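PDB 6WO6: RavA from Legionella pneumophila str. Paris, which is an effector of the intracellular pathogen Legionella pneumophila, presumably acting inside the host cell, though its molecular activity is undefined. Local coordinates for residues A[15-20]-A[50-55]; A[34-39]-A[75-80]. The protein carries 2 engineered substitutions. All blocks are in the same frame, centred on the assembly; numbering follows the deposited sequence.

Interaction 1: A[15-20]-A[50-55]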
ATOM      1  N   HIS A  15      11.400  17.546  29.364  1.00 62.22           N
ATOM      2  CA  HIS A  15      10.711  18.017  28.164  1.00 62.66           C
ATOM      3  C   HIS A  15      11.601  19.058  27.497  1.00 61.12           C
ATOM      4  O   HIS A  15      11.345  20.267  27.593  1.00 63.54           O
ATOM      5  CB  HIS A  15       9.331  18.587  28.498  1.00 66.11           C
ATOM      6  CG  HIS A  15       8.397  17.588  29.108  1.00 68.79           C
ATOM      7  ND1 HIS A  15       8.010  16.436  28.458  1.00 68.76           N
ATOM      8  CD2 HIS A  15       7.771  17.571  30.310  1.00 70.44           C
ATOM      9  CE1 HIS A  15       7.187  15.751  29.234  1.00 70.81           C
ATOM     10  NE2 HIS A  15       7.025  16.418  30.363  1.00 71.87           N
ATOM     11  N   PRO A  16      12.660  18.621  26.809  1.00 56.98           N
ATOM     12  CA  PRO A  16      13.622  19.591  26.259  1.00 54.55           C
ATOM     13  C   PRO A  16      13.035  20.538  25.227  1.00 54.49           C
ATOM     14  O   PRO A  16      13.499  21.679  25.134  1.00 55.33           O
ATOM     15  CB  PRO A  16      14.712  18.695  25.650  1.00 53.72           C
ATOM     16  CG  PRO A  16      14.060  17.364  25.458  1.00 54.63           C
ATOM     17  CD  PRO A  16      13.089  17.232  26.586  1.00 56.04           C
ATOM     18  N   TYR A  17      12.037  20.116  24.444  1.00 54.19           N
ATOM     19  CA  TYR A  17      11.497  21.017  23.429  1.00 53.64           C
ATOM     20  C   TYR A  17      10.687  22.145  24.057  1.00 54.39           C
ATOM     21  O   TYR A  17      10.732  23.285  23.583  1.00 54.45           O
ATOM     22  CB  TYR A  17      10.645  20.255  22.414  1.00 54.77           C
ATOM     23  CG  TYR A  17      10.045  21.176  21.373  1.00 56.11           C
ATOM     24  CD1 TYR A  17      10.838  21.739  20.380  1.00 56.88           C
ATOM     25  CD2 TYR A  17       8.695  21.507  21.400  1.00 55.88           C
ATOM     26  CE1 TYR A  17      10.302  22.595  19.434  1.00 57.39           C
ATOM     27  CE2 TYR A  17       8.150  22.361  20.457  1.00 57.38           C
ATOM     28  CZ  TYR A  17       8.960  22.902  19.476  1.00 58.78           C
ATOM     29  OH  TYR A  17       8.430  23.753  18.532  1.00 62.07           O
ATOM     30  N   GLU A  18       9.937  21.848  25.120  1.00 55.90           N
ATOM     31  CA  GLU A  18       9.179  22.896  25.792  1.00 60.73           C
ATOM     32  C   GLU A  18      10.096  23.944  26.409  1.00 62.36           C
ATOM     33  O   GLU A  18       9.725  25.120  26.496  1.00 66.89           O
ATOM     34  CB  GLU A  18       8.275  22.281  26.861  1.00 64.58           C
ATOM     35  CG  GLU A  18       7.336  21.197  26.340  1.00 65.86           C
ATOM     36  N   VAL A  19      11.296  23.547  26.823  1.00 58.93           N
ATOM     37  CA  VAL A  19      12.192  24.441  27.549  1.00 56.35           C
ATOM     38  C   VAL A  19      13.127  25.193  26.609  1.00 55.13           C
ATOM     39  O   VAL A  19      13.379  26.384  26.804  1.00 56.97           O
ATOM     40  CB  VAL A  19      12.982  23.637  28.605  1.00 53.77           C
ATOM     41  CG1 VAL A  19      13.909  24.550  29.393  1.00 53.79           C
ATOM     42  CG2 VAL A  19      12.029  22.900  29.534  1.00 52.11           C
ATOM     43  N   LEU A  20      13.650  24.523  25.579  1.00 53.40           N
ATOM     44  CA  LEU A  20      14.683  25.087  24.715  1.00 56.15           C
ATOM     45  C   LEU A  20      14.210  25.262  23.274  1.00 60.56           C
ATOM     46  O   LEU A  20      15.039  25.416  22.372  1.00 61.04           O
ATOM     47  CB  LEU A  20      15.936  24.208  24.742  1.00 54.30           C
ATOM     48  CG  LEU A  20      16.598  23.921  26.093  1.00 53.28           C
ATOM     49  CD1 LEU A  20      17.713  22.901  25.931  1.00 50.65           C
ATOM     50  CD2 LEU A  20      17.135  25.197  26.719  1.00 54.53           C
ATOM     51  N   LEU A  50      13.082  15.118  18.663  1.00 50.88           N
ATOM     52  CA  LEU A  50      11.984  14.157  18.719  1.00 51.19           C
ATOM     53  C   LEU A  50      10.718  14.802  19.261  1.00 52.29           C
ATOM     54  O   LEU A  50       9.639  14.670  18.670  1.00 52.02           O
ATOM     55  CB  LEU A  50      12.378  12.955  19.577  1.00 52.39           C
ATOM     56  CG  LEU A  50      13.091  11.811  18.859  1.00 56.32           C
ATOM     57  CD1 LEU A  50      13.812  10.919  19.855  1.00 59.38           C
ATOM     58  CD2 LEU A  50      12.094  11.002  18.048  1.00 57.95           C
ATOM     59  N   GLU A  51      10.829  15.519  20.382  1.00 54.04           N
ATOM     60  CA  GLU A  51       9.637  16.072  21.017  1.00 55.88           C
ATOM     61  C   GLU A  51       8.993  17.204  20.226  1.00 54.11           C
ATOM     62  O   GLU A  51       7.861  17.584  20.542  1.00 56.02           O
ATOM     63  CB  GLU A  51       9.966  16.561  22.424  1.00 60.29           C
ATOM     64  CG  GLU A  51      10.337  15.454  23.387  1.00 65.24           C
ATOM     65  CD  GLU A  51      10.434  15.950  24.809  1.00 70.61           C
ATOM     66  OE1 GLU A  51      10.595  15.113  25.722  1.00 74.28           O
ATOM     67  OE2 GLU A  51      10.343  17.181  25.010  1.00 70.96           O
ATOM     68  N   CYS A  52       9.669  17.745  19.219  1.00 57.86           N
ATOM     69  CA  CYS A  52       9.109  18.841  18.438  1.00 56.81           C
ATOM     70  C   CYS A  52       8.032  18.319  17.495  1.00 59.43           C
ATOM     71  O   CYS A  52       8.329  17.479  16.639  1.00 60.81           O
ATOM     72  CB  CYS A  52      10.204  19.535  17.643  1.00 54.10           C
ATOM     73  SG  CYS A  52       9.601  20.767  16.481  1.00 54.51           S
ATOM     74  N   PRO A  53       6.784  18.779  17.611  1.00 62.01           N
ATOM     75  CA  PRO A  53       5.739  18.314  16.693  1.00 62.28           C
ATOM     76  C   PRO A  53       6.038  18.744  15.265  1.00 64.18           C
ATOM     77  O   PRO A  53       6.782  19.696  15.018  1.00 68.09           O
ATOM     78  CB  PRO A  53       4.467  18.991  17.221  1.00 63.53           C
ATOM     79  CG  PRO A  53       4.797  19.409  18.619  1.00 63.87           C
ATOM     80  CD  PRO A  53       6.260  19.722  18.610  1.00 63.30           C
ATOM     81  N   VAL A  54       5.435  18.026  14.315  1.00 61.27           N
ATOM     82  CA  VAL A  54       5.728  18.265  12.903  1.00 61.34           C
ATOM     83  C   VAL A  54       5.321  19.675  12.493  1.00 64.30           C
ATOM     84  O   VAL A  54       6.069  20.374  11.796  1.00 63.92           O
ATOM     85  CB  VAL A  54       5.042  17.198  12.031  1.00 61.72           C
ATOM     86  CG1 VAL A  54       5.182  17.541  10.555  1.00 62.42           C
ATOM     87  CG2 VAL A  54       5.632  15.827  12.323  1.00 59.50           C
ATOM     88  N   ASN A  55       4.138  20.123  12.928  1.00 69.50           N
ATOM     89  CA  ASN A  55       3.641  21.435  12.520  1.00 75.54           C
ATOM     90  C   ASN A  55       4.584  22.555  12.938  1.00 74.94           C
ATOM     91  O   ASN A  55       4.675  23.580  12.251  1.00 77.17           O
ATOM     92  CB  ASN A  55       2.243  21.675  13.098  1.00 81.97           C
ATOM     93  CG  ASN A  55       1.832  20.613  14.105  1.00 85.58           C
ATOM     94  OD1 ASN A  55       2.270  19.464  14.032  1.00 85.74           O
ATOM     95  ND2 ASN A  55       0.976  20.995  15.047  1.00 87.98           N
TER

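Interaction 2: A[34-39]-A[75-80]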
ATOM      1  N   ASN A  34      27.263  24.320  25.291  1.00 66.15           N
ATOM      2  CA  ASN A  34      28.545  24.000  24.676  1.00 67.22           C
ATOM      3  C   ASN A  34      29.496  23.306  25.638  1.00 68.37           C
ATOM      4  O   ASN A  34      30.468  22.691  25.188  1.00 70.58           O
ATOM      5  CB  ASN A  34      29.198  25.265  24.117  1.00 68.46           C
ATOM      6  CG  ASN A  34      28.438  25.840  22.940  1.00 68.77           C
ATOM      7  OD1 ASN A  34      27.606  25.161  22.335  1.00 67.31           O
ATOM      8  ND2 ASN A  34      28.722  27.092  22.605  1.00 72.10           N
ATOM      9  N   LYS A  35      29.243  23.387  26.944  1.00 68.33           N
ATOM     10  CA  LYS A  35      30.038  22.634  27.910  1.00 70.74           C
ATOM     11  C   LYS A  35      29.648  21.152  27.993  1.00 69.35           C
ATOM     12  O   LYS A  35      30.157  20.445  28.869  1.00 69.14           O
ATOM     13  CB  LYS A  35      29.930  23.277  29.297  1.00 72.64           C
ATOM     14  CG  LYS A  35      30.554  24.660  29.391  1.00 77.40           C
ATOM     15  CD  LYS A  35      30.173  25.353  30.692  1.00 80.54           C
ATOM     16  CE  LYS A  35      30.664  24.580  31.904  1.00 84.03           C
ATOM     17  NZ  LYS A  35      30.387  25.313  33.171  1.00 85.81           N
ATOM     18  N   LEU A  36      28.774  20.667  27.113  1.00 68.97           N
ATOM     19  CA  LEU A  36      28.328  19.280  27.146  1.00 69.56           C
ATOM     20  C   LEU A  36      29.281  18.374  26.377  1.00 72.88           C
ATOM     21  O   LEU A  36      29.887  18.779  25.380  1.00 75.13           O
ATOM     22  CB  LEU A  36      26.922  19.144  26.554  1.00 66.35           C
ATOM     23  CG  LEU A  36      25.718  19.676  27.333  1.00 64.15           C
ATOM     24  CD1 LEU A  36      24.478  19.628  26.459  1.00 61.12           C
ATOM     25  CD2 LEU A  36      25.497  18.878  28.607  1.00 64.20           C
ATOM     26  N   THR A  37      29.399  17.132  26.844  1.00 73.29           N
ATOM     27  CA  THR A  37      30.143  16.134  26.092  1.00 75.33           C
ATOM     28  C   THR A  37      29.416  15.821  24.786  1.00 75.06           C
ATOM     29  O   THR A  37      28.219  16.082  24.631  1.00 73.49           O
ATOM     30  CB  THR A  37      30.328  14.851  26.910  1.00 77.05           C
ATOM     31  OG1 THR A  37      29.173  14.015  26.769  1.00 76.96           O
ATOM     32  CG2 THR A  37      30.523  15.173  28.379  1.00 77.26           C
ATOM     33  N   ASN A  38      30.157  15.249  23.837  1.00 76.81           N
ATOM     34  CA  ASN A  38      29.589  15.012  22.514  1.00 76.70           C
ATOM     35  C   ASN A  38      28.486  13.959  22.554  1.00 74.44           C
ATOM     36  O   ASN A  38      27.497  14.068  21.821  1.00 72.63           O
ATOM     37  CB  ASN A  38      30.695  14.619  21.537  1.00 81.33           C
ATOM     38  CG  ASN A  38      31.516  15.812  21.088  1.00 85.20           C
ATOM     39  OD1 ASN A  38      31.348  16.924  21.595  1.00 85.72           O
ATOM     40  ND2 ASN A  38      32.410  15.588  20.131  1.00 87.66           N
ATOM     41  N   ASP A  39      28.625  12.942  23.407  1.00 75.09           N
ATOM     42  CA  ASP A  39      27.553  11.963  23.557  1.00 74.24           C
ATOM     43  C   ASP A  39      26.326  12.587  24.212  1.00 70.60           C
ATOM     44  O   ASP A  39      25.194  12.383  23.749  1.00 69.93           O
ATOM     45  CB  ASP A  39      28.049  10.763  24.364  1.00 78.77           C
ATOM     46  CG  ASP A  39      29.079   9.941  23.611  1.00 84.83           C
ATOM     47  OD1 ASP A  39      28.831   9.620  22.429  1.00 85.63           O
ATOM     48  OD2 ASP A  39      30.139   9.628  24.197  1.00 88.65           O
ATOM     49  N   ASP A  75      31.249  21.627  15.883  1.00111.95           N
ATOM     50  CA  ASP A  75      31.782  21.082  17.127  1.00107.87           C
ATOM     51  C   ASP A  75      30.929  21.513  18.314  1.00100.70           C
ATOM     52  O   ASP A  75      30.956  20.876  19.373  1.00 99.44           O
ATOM     53  CB  ASP A  75      33.233  21.525  17.330  1.00112.57           C
ATOM     54  CG  ASP A  75      34.189  20.355  17.469  1.00115.14           C
ATOM     55  OD1 ASP A  75      33.724  19.196  17.417  1.00113.32           O
ATOM     56  OD2 ASP A  75      35.404  20.594  17.631  1.00118.60           O
ATOM     57  N   THR A  76      30.174  22.595  18.148  1.00 96.53           N
ATOM     58  CA  THR A  76      29.320  23.113  19.204  1.00 91.58           C
ATOM     59  C   THR A  76      27.985  22.370  19.221  1.00 87.96           C
ATOM     60  O   THR A  76      27.735  21.462  18.425  1.00 89.51           O
ATOM     61  CB  THR A  76      29.105  24.612  19.024  1.00 90.98           C
ATOM     62  OG1 THR A  76      28.687  24.875  17.678  1.00 90.75           O
ATOM     63  CG2 THR A  76      30.392  25.375  19.314  1.00 93.68           C
ATOM     64  N   PHE A  77      27.108  22.769  20.146  1.00 83.14           N
ATOM     65  CA  PHE A  77      25.799  22.132  20.244  1.00 77.73           C
ATOM     66  C   PHE A  77      24.912  22.476  19.055  1.00 76.81           C
ATOM     67  O   PHE A  77      24.048  21.675  18.674  1.00 76.64           O
ATOM     68  CB  PHE A  77      25.113  22.537  21.548  1.00 74.86           C
ATOM     69  CG  PHE A  77      23.760  21.915  21.738  1.00 71.94           C
ATOM     70  CD1 PHE A  77      23.639  20.627  22.234  1.00 71.32           C
ATOM     71  CD2 PHE A  77      22.605  22.618  21.421  1.00 70.94           C
ATOM     72  CE1 PHE A  77      22.391  20.048  22.409  1.00 69.61           C
ATOM     73  CE2 PHE A  77      21.355  22.044  21.592  1.00 68.95           C
ATOM     74  CZ  PHE A  77      21.248  20.757  22.089  1.00 68.03           C
ATOM     75  N   HIS A  78      25.101  23.659  18.464  1.00 77.57           N
ATOM     76  CA  HIS A  78      24.290  24.049  17.316  1.00 78.80           C
ATOM     77  C   HIS A  78      24.475  23.082  16.154  1.00 80.54           C
ATOM     78  O   HIS A  78      23.520  22.790  15.423  1.00 81.25           O
ATOM     79  CB  HIS A  78      24.634  25.474  16.889  1.00 81.36           C
ATOM     80  CG  HIS A  78      23.900  25.930  15.666  1.00 83.40           C
ATOM     81  ND1 HIS A  78      24.355  25.682  14.388  1.00 85.47           N
ATOM     82  CD2 HIS A  78      22.743  26.619  15.526  1.00 83.05           C
ATOM     83  CE1 HIS A  78      23.510  26.198  13.514  1.00 85.93           C
ATOM     84  NE2 HIS A  78      22.523  26.772  14.179  1.00 84.95           N
ATOM     85  N   SER A  79      25.695  22.570  15.969  1.00 81.65           N
ATOM     86  CA  SER A  79      25.945  21.592  14.915  1.00 83.42           C
ATOM     87  C   SER A  79      25.104  20.337  15.123  1.00 78.85           C
ATOM     88  O   SER A  79      24.436  19.855  14.195  1.00 79.54           O
ATOM     89  CB  SER A  79      27.434  21.250  14.874  1.00 89.80           C
ATOM     90  OG  SER A  79      27.717  20.279  13.882  1.00 93.87           O
ATOM     91  N   PHE A  80      25.126  19.794  16.345  1.00 73.25           N
ATOM     92  CA  PHE A  80      24.325  18.617  16.659  1.00 67.15           C
ATOM     93  C   PHE A  80      22.840  18.886  16.450  1.00 64.49           C
ATOM     94  O   PHE A  80      22.129  18.065  15.855  1.00 62.81           O
ATOM     95  CB  PHE A  80      24.584  18.175  18.101  1.00 65.17           C
ATOM     96  CG  PHE A  80      25.939  17.570  18.320  1.00 68.15           C
ATOM     97  CD1 PHE A  80      27.034  18.372  18.606  1.00 70.94           C
ATOM     98  CD2 PHE A  80      26.119  16.199  18.252  1.00 69.08           C
ATOM     99  CE1 PHE A  80      28.286  17.816  18.813  1.00 73.81           C
ATOM    100  CE2 PHE A  80      27.366  15.637  18.458  1.00 72.51           C
ATOM    101  CZ  PHE A  80      28.451  16.447  18.740  1.00 74.73           C
TER

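Interaction 1: A[15-20]-A[50-55]
Tyr17 lays one face of its ring over Cys52. The CA of Cys52 sits 3.8 Å from the centroid of the Tyr17 ring, only 8° off the ring normal, which makes a CH-pi contact over the middle of the face. The sulfur of Cys52 lies obliquely, beside CE1 and CZ, with SG 4.1 Å from the Tyr17 centroid, a sulfur-aromatic contact. At CE2, CD of Pro53 makes an oblique apolar contact with the Tyr17 ring, 3.7 Å from that atom. The phenol reaches this far because CG is anti to the backbone N (chi1 178°), which carries the ring out along the loop that follows Glu51. A large flat side chain suits the place: it spans three consecutive residues while its hydroxyl extends to a hydrogen bond with Glu56 OE1.

Glu51 answers in the reverse direction. Its chain, extended beyond CG, crosses the Pro16 side chain at about a right angle and brings the carboxylate to the start of helix 16-20, just past the N-cap residue His15. Here Tyr17 N gives OE2 of Glu51 a weak but nearly straight bond, 3.4 Å long. Pro16 has no N-H to offer and fits the first turn of a helix, and the negative charge is probably favoured by the helix N-terminus.

Helix 16-20 is thereby packed across the junction between helices 38-51 and 54-66. Pro16 touches Leu44 and Arg47, Tyr17 meets Phe60 edge-to-face, and the Cys52 carbonyl accepts a hydrogen bond from Lys88 of helix 77-92.

Interaction 2: A[34-39]-A[75-80]
Asn34, at the end of helix 30-34, and Phe77, at the start of helix 77-92, bring their backbones to 5.5 Å between CA atoms. OD1 of Asn34 accepts a hydrogen bond from Phe77 N at 3.3 Å. The bond is nearly straight at the hydrogen (172°), but the donor is tilted 33° from the plane of the carbonyl. With CG anti to its carbonyl carbon (chi1 -68°), the Asn34 side chain lies alongside that of Thr76, both pointing the same way; OD1 of Asn34 lies 3.7 Å from CB of Thr76. Thr76 holds the N-cap position but makes no capping bond; its hydroxyl bonds Asp72 OD1 and Asp73 O.

Farther along, Asn38 and Phe80 cross at about a right angle. CZ of the Phe80 ring does the touching, 3.9 Å from CG of Asn38. CE2 of Phe80 also approaches the backbone O of Asn38. Leu36 CD1 meets the Phe77 ring more loosely, 4.4 Å from CD1 of Phe77.

Chemically, a neutral amide from another helix supplies an acceptor to the N-H of the first helical residue, which has no carbonyl a turn earlier in the helix to bind. One polar pair holds the helix start, Phe77 is buried against Leu36 and Ala41, and Phe80 packs on Leu42 and Ala45 while the amide of Asn38 lies against its CZ.

In the fold
Helix 38-51 ties the two contacts together: interaction 2 involves its first residues and interaction 1 its last turn and the loop beyond. Their centres are 18 Å apart and their nearest atoms about 6 Å, so they do not touch. Along the chain the segments alternate, 15-20, 34-39, 50-55 and 75-80, so each contact joins chain on both sides of part of the other. In both, the start of a helix receives a side-chain oxygen from the other segment, a carboxylate, weakly, in interaction 1 and an amide in interaction 2. The centres of interactions 1 and 2 lie about 31 and 41 Å from the centre of the chain, on the same side, at one end of this elongated, all-helical protein.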